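Long-range contact in putative peptide ABC-transport system periplasmic peptide-binding protein (Campylobacter jejuni, PDB 4OEV), which binds a nickel ion outside the cytoplasm, here together with oxalate, for uptake by an ABC-type importer: residues Lys85-Ala90 / Gly136-His141. Residues are numbered along the deposited sequence; the frame is centred on the assembly and turned at random.
Sequences KFSIEA and GMLPKH
The side chain of Ser87 turns OG to the side of its own backbone N (chi1 -63°), which aims the hydroxyl at the chain 136-141. In Phe86, CG lies opposite the backbone N (chi1 168°), and the ring reaches out toward Leu138 and Lys140. Ser87 OG accepts a hydrogen bond from Leu138 N at 2.8 Å, with a fairly straight N-H...O angle of 159°. The same OG is hydrogen-bonded to Asp83 O, one turn earlier in the helix, so this buried hydroxyl has two backbone partners. Beside it, Met137 bends back toward the helix and sets SD 3.9 Å from Ser87 CB. Lys140 CA sits over one face of the Phe86 ring, displaced toward the rim, in a CH-pi contact 4.1 Å from the centroid. At the edge of the ring, in its plane, Leu138 CB lies 4.0 Å from Phe86 CE2. The aliphatic part of Lys140 crosses Phe86 at a slant, with Lys140 CB 3.8 Å from Phe86 CB, while its NZ leads away to a salt bridge with Glu144. One helical turn after Phe86, Ala90 CB meets Leu138 CD1 at 4.3 Å. Asp83 also takes the Lys140 backbone N through OD1, next to the N-cap residue Pro139. Helix 81-92 thus holds the extended segment leading into short helix 140-143 by apolar packing and by side-chain bonds to its backbone N-H groups, within a family 5 solute-binding protein fold.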
ATOM      1  N   LYS A  85      -9.138 -15.675  18.444  1.00 53.64           N
ATOM      2  CA  LYS A  85     -10.312 -16.197  17.797  1.00 53.56           C
ATOM      3  C   LYS A  85     -11.303 -15.089  17.531  1.00 57.35           C
ATOM      4  O   LYS A  85     -11.938 -15.071  16.475  1.00 51.59           O
ATOM      5  CB  LYS A  85     -10.953 -17.315  18.646  1.00 55.83           C
ATOM      6  CG  LYS A  85     -12.279 -17.812  18.126  1.00 59.17           C
ATOM      7  CD  LYS A  85     -12.746 -19.015  18.987  1.00 58.49           C
ATOM      8  CE  LYS A  85     -14.173 -19.505  18.608  1.00 59.08           C
ATOM      9  NZ  LYS A  85     -14.223 -20.226  17.315  1.00 58.00           N
ATOM     10  N   PHE A  86     -11.451 -14.167  18.476  1.00 53.45           N
ATOM     11  CA  PHE A  86     -12.367 -13.065  18.252  1.00 52.80           C
ATOM     12  C   PHE A  86     -11.919 -12.266  17.002  1.00 52.83           C
ATOM     13  O   PHE A  86     -12.730 -11.924  16.154  1.00 49.41           O
ATOM     14  CB  PHE A  86     -12.436 -12.153  19.473  1.00 53.99           C
ATOM     15  CG  PHE A  86     -13.134 -10.855  19.214  1.00 59.35           C
ATOM     16  CD1 PHE A  86     -14.517 -10.775  19.233  1.00 53.90           C
ATOM     17  CD2 PHE A  86     -12.399  -9.708  18.907  1.00 58.64           C
ATOM     18  CE1 PHE A  86     -15.151  -9.569  18.983  1.00 58.31           C
ATOM     19  CE2 PHE A  86     -13.031  -8.505  18.631  1.00 57.99           C
ATOM     20  CZ  PHE A  86     -14.401  -8.429  18.663  1.00 51.83           C
ATOM     21  N   SER A  87     -10.622 -11.967  16.938  1.00 51.25           N
ATOM     22  CA  SER A  87     -10.071 -11.120  15.852  1.00 48.02           C
ATOM     23  C   SER A  87     -10.210 -11.697  14.452  1.00 46.07           C
ATOM     24  O   SER A  87     -10.724 -11.060  13.528  1.00 46.37           O
ATOM     25  CB  SER A  87      -8.595 -10.863  16.142  1.00 48.88           C
ATOM     26  OG  SER A  87      -8.462 -10.158  17.334  1.00 48.34           O
ATOM     27  N   ILE A  88      -9.711 -12.903  14.284  1.00 46.46           N
ATOM     28  CA  ILE A  88      -9.775 -13.576  13.011  1.00 50.02           C
ATOM     29  C   ILE A  88     -11.237 -13.736  12.574  1.00 52.53           C
ATOM     30  O   ILE A  88     -11.573 -13.462  11.442  1.00 44.14           O
ATOM     31  CB  ILE A  88      -9.139 -14.965  13.140  1.00 56.10           C
ATOM     32  CG1 ILE A  88      -7.628 -14.918  13.076  1.00 57.11           C
ATOM     33  CG2 ILE A  88      -9.657 -15.893  12.102  1.00 59.91           C
ATOM     34  CD1 ILE A  88      -7.047 -16.308  13.329  1.00 59.61           C
ATOM     35  N   GLU A  89     -12.124 -14.113  13.498  1.00 52.40           N
ATOM     36  CA  GLU A  89     -13.532 -14.198  13.156  1.00 52.59           C
ATOM     37  C   GLU A  89     -14.113 -12.832  12.801  1.00 53.76           C
ATOM     38  O   GLU A  89     -14.981 -12.721  11.899  1.00 45.72           O
ATOM     39  CB  GLU A  89     -14.295 -14.848  14.310  1.00 53.25           C
ATOM     40  CG  GLU A  89     -13.981 -16.298  14.350  1.00 50.74           C
ATOM     41  CD  GLU A  89     -14.690 -17.058  15.472  1.00 59.15           C
ATOM     42  OE1 GLU A  89     -15.361 -16.450  16.338  1.00 54.12           O
ATOM     43  OE2 GLU A  89     -14.565 -18.283  15.442  1.00 57.93           O
ATOM     44  N   ALA A  90     -13.573 -11.800  13.444  1.00 46.28           N
ATOM     45  CA  ALA A  90     -14.030 -10.445  13.231  1.00 48.05           C
ATOM     46  C   ALA A  90     -13.716  -9.966  11.809  1.00 47.15           C
ATOM     47  O   ALA A  90     -14.582  -9.370  11.194  1.00 45.71           O
ATOM     48  CB  ALA A  90     -13.405  -9.487  14.248  1.00 45.88           C
ATOM     49  N   GLY A 136      -2.738  -6.388  13.393  1.00 46.97           N
ATOM     50  CA  GLY A 136      -2.930  -6.265  14.829  1.00 44.88           C
ATOM     51  C   GLY A 136      -4.044  -7.177  15.329  1.00 43.28           C
ATOM     52  O   GLY A 136      -4.965  -7.491  14.570  1.00 42.60           O
ATOM     53  N   MET A 137      -3.939  -7.643  16.586  1.00 45.11           N
ATOM     54  CA  MET A 137      -5.036  -8.381  17.241  1.00 48.05           C
ATOM     55  C   MET A 137      -5.948  -7.376  17.985  1.00 47.21           C
ATOM     56  O   MET A 137      -5.501  -6.290  18.400  1.00 47.23           O
ATOM     57  CB  MET A 137      -4.479  -9.463  18.174  1.00 52.73           C
ATOM     58  CG  MET A 137      -3.731 -10.616  17.471  1.00 47.80           C
ATOM     59  SD  MET A 137      -4.796 -11.651  16.441  1.00 47.20           S
ATOM     60  CE  MET A 137      -4.492 -10.789  14.869  1.00 53.55           C
ATOM     61  N   LEU A 138      -7.233  -7.684  18.031  1.00 47.71           N
ATOM     62  CA  LEU A 138      -8.236  -6.853  18.697  1.00 51.94           C
ATOM     63  C   LEU A 138      -8.580  -7.420  20.087  1.00 52.41           C
ATOM     64  O   LEU A 138      -8.476  -8.626  20.287  1.00 51.78           O
ATOM     65  CB  LEU A 138      -9.529  -6.799  17.900  1.00 47.85           C
ATOM     66  CG  LEU A 138      -9.412  -6.157  16.512  1.00 45.65           C
ATOM     67  CD1 LEU A 138     -10.680  -6.458  15.746  1.00 45.22           C
ATOM     68  CD2 LEU A 138      -9.226  -4.689  16.722  1.00 45.33           C
ATOM     69  N   PRO A 139      -9.032  -6.549  21.006  1.00 52.08           N
ATOM     70  CA  PRO A 139      -9.426  -6.996  22.349  1.00 55.46           C
ATOM     71  C   PRO A 139     -10.879  -7.424  22.455  1.00 55.37           C
ATOM     72  O   PRO A 139     -11.798  -6.601  22.480  1.00 55.50           O
ATOM     73  CB  PRO A 139      -9.148  -5.761  23.213  1.00 55.25           C
ATOM     74  CG  PRO A 139      -9.287  -4.588  22.285  1.00 53.45           C
ATOM     75  CD  PRO A 139      -8.866  -5.081  20.942  1.00 51.39           C
ATOM     76  N   LYS A 140     -11.064  -8.734  22.546  1.00 56.17           N
ATOM     77  CA  LYS A 140     -12.392  -9.315  22.757  1.00 57.38           C
ATOM     78  C   LYS A 140     -13.139  -8.650  23.902  1.00 60.89           C
ATOM     79  O   LYS A 140     -14.294  -8.270  23.748  1.00 59.49           O
ATOM     80  CB  LYS A 140     -12.267 -10.808  22.996  1.00 58.45           C
ATOM     81  CG  LYS A 140     -13.577 -11.518  23.318  1.00 60.01           C
ATOM     82  CD  LYS A 140     -13.382 -13.001  23.212  1.00 60.61           C
ATOM     83  CE  LYS A 140     -14.671 -13.785  23.453  1.00 65.06           C
ATOM     84  NZ  LYS A 140     -15.014 -13.789  24.898  1.00 68.42           N
ATOM     85  N   HIS A 141     -12.463  -8.441  25.035  1.00 60.70           N
ATOM     86  CA  HIS A 141     -13.164  -7.972  26.232  1.00 62.88           C
ATOM     87  C   HIS A 141     -13.737  -6.566  26.102  1.00 62.43           C
ATOM     88  O   HIS A 141     -14.552  -6.167  26.959  1.00 64.25           O
ATOM     89  CB  HIS A 141     -12.238  -8.034  27.472  1.00 64.57           C
ATOM     90  CG  HIS A 141     -11.142  -7.019  27.455  1.00 63.61           C
ATOM     91  ND1 HIS A 141      -9.895  -7.286  26.936  1.00 63.38           N
ATOM     92  CD2 HIS A 141     -11.102  -5.735  27.888  1.00 63.91           C
ATOM     93  CE1 HIS A 141      -9.130  -6.209  27.047  1.00 63.81           C
ATOM     94  NE2 HIS A 141      -9.841  -5.249  27.615  1.00 62.72           N
TER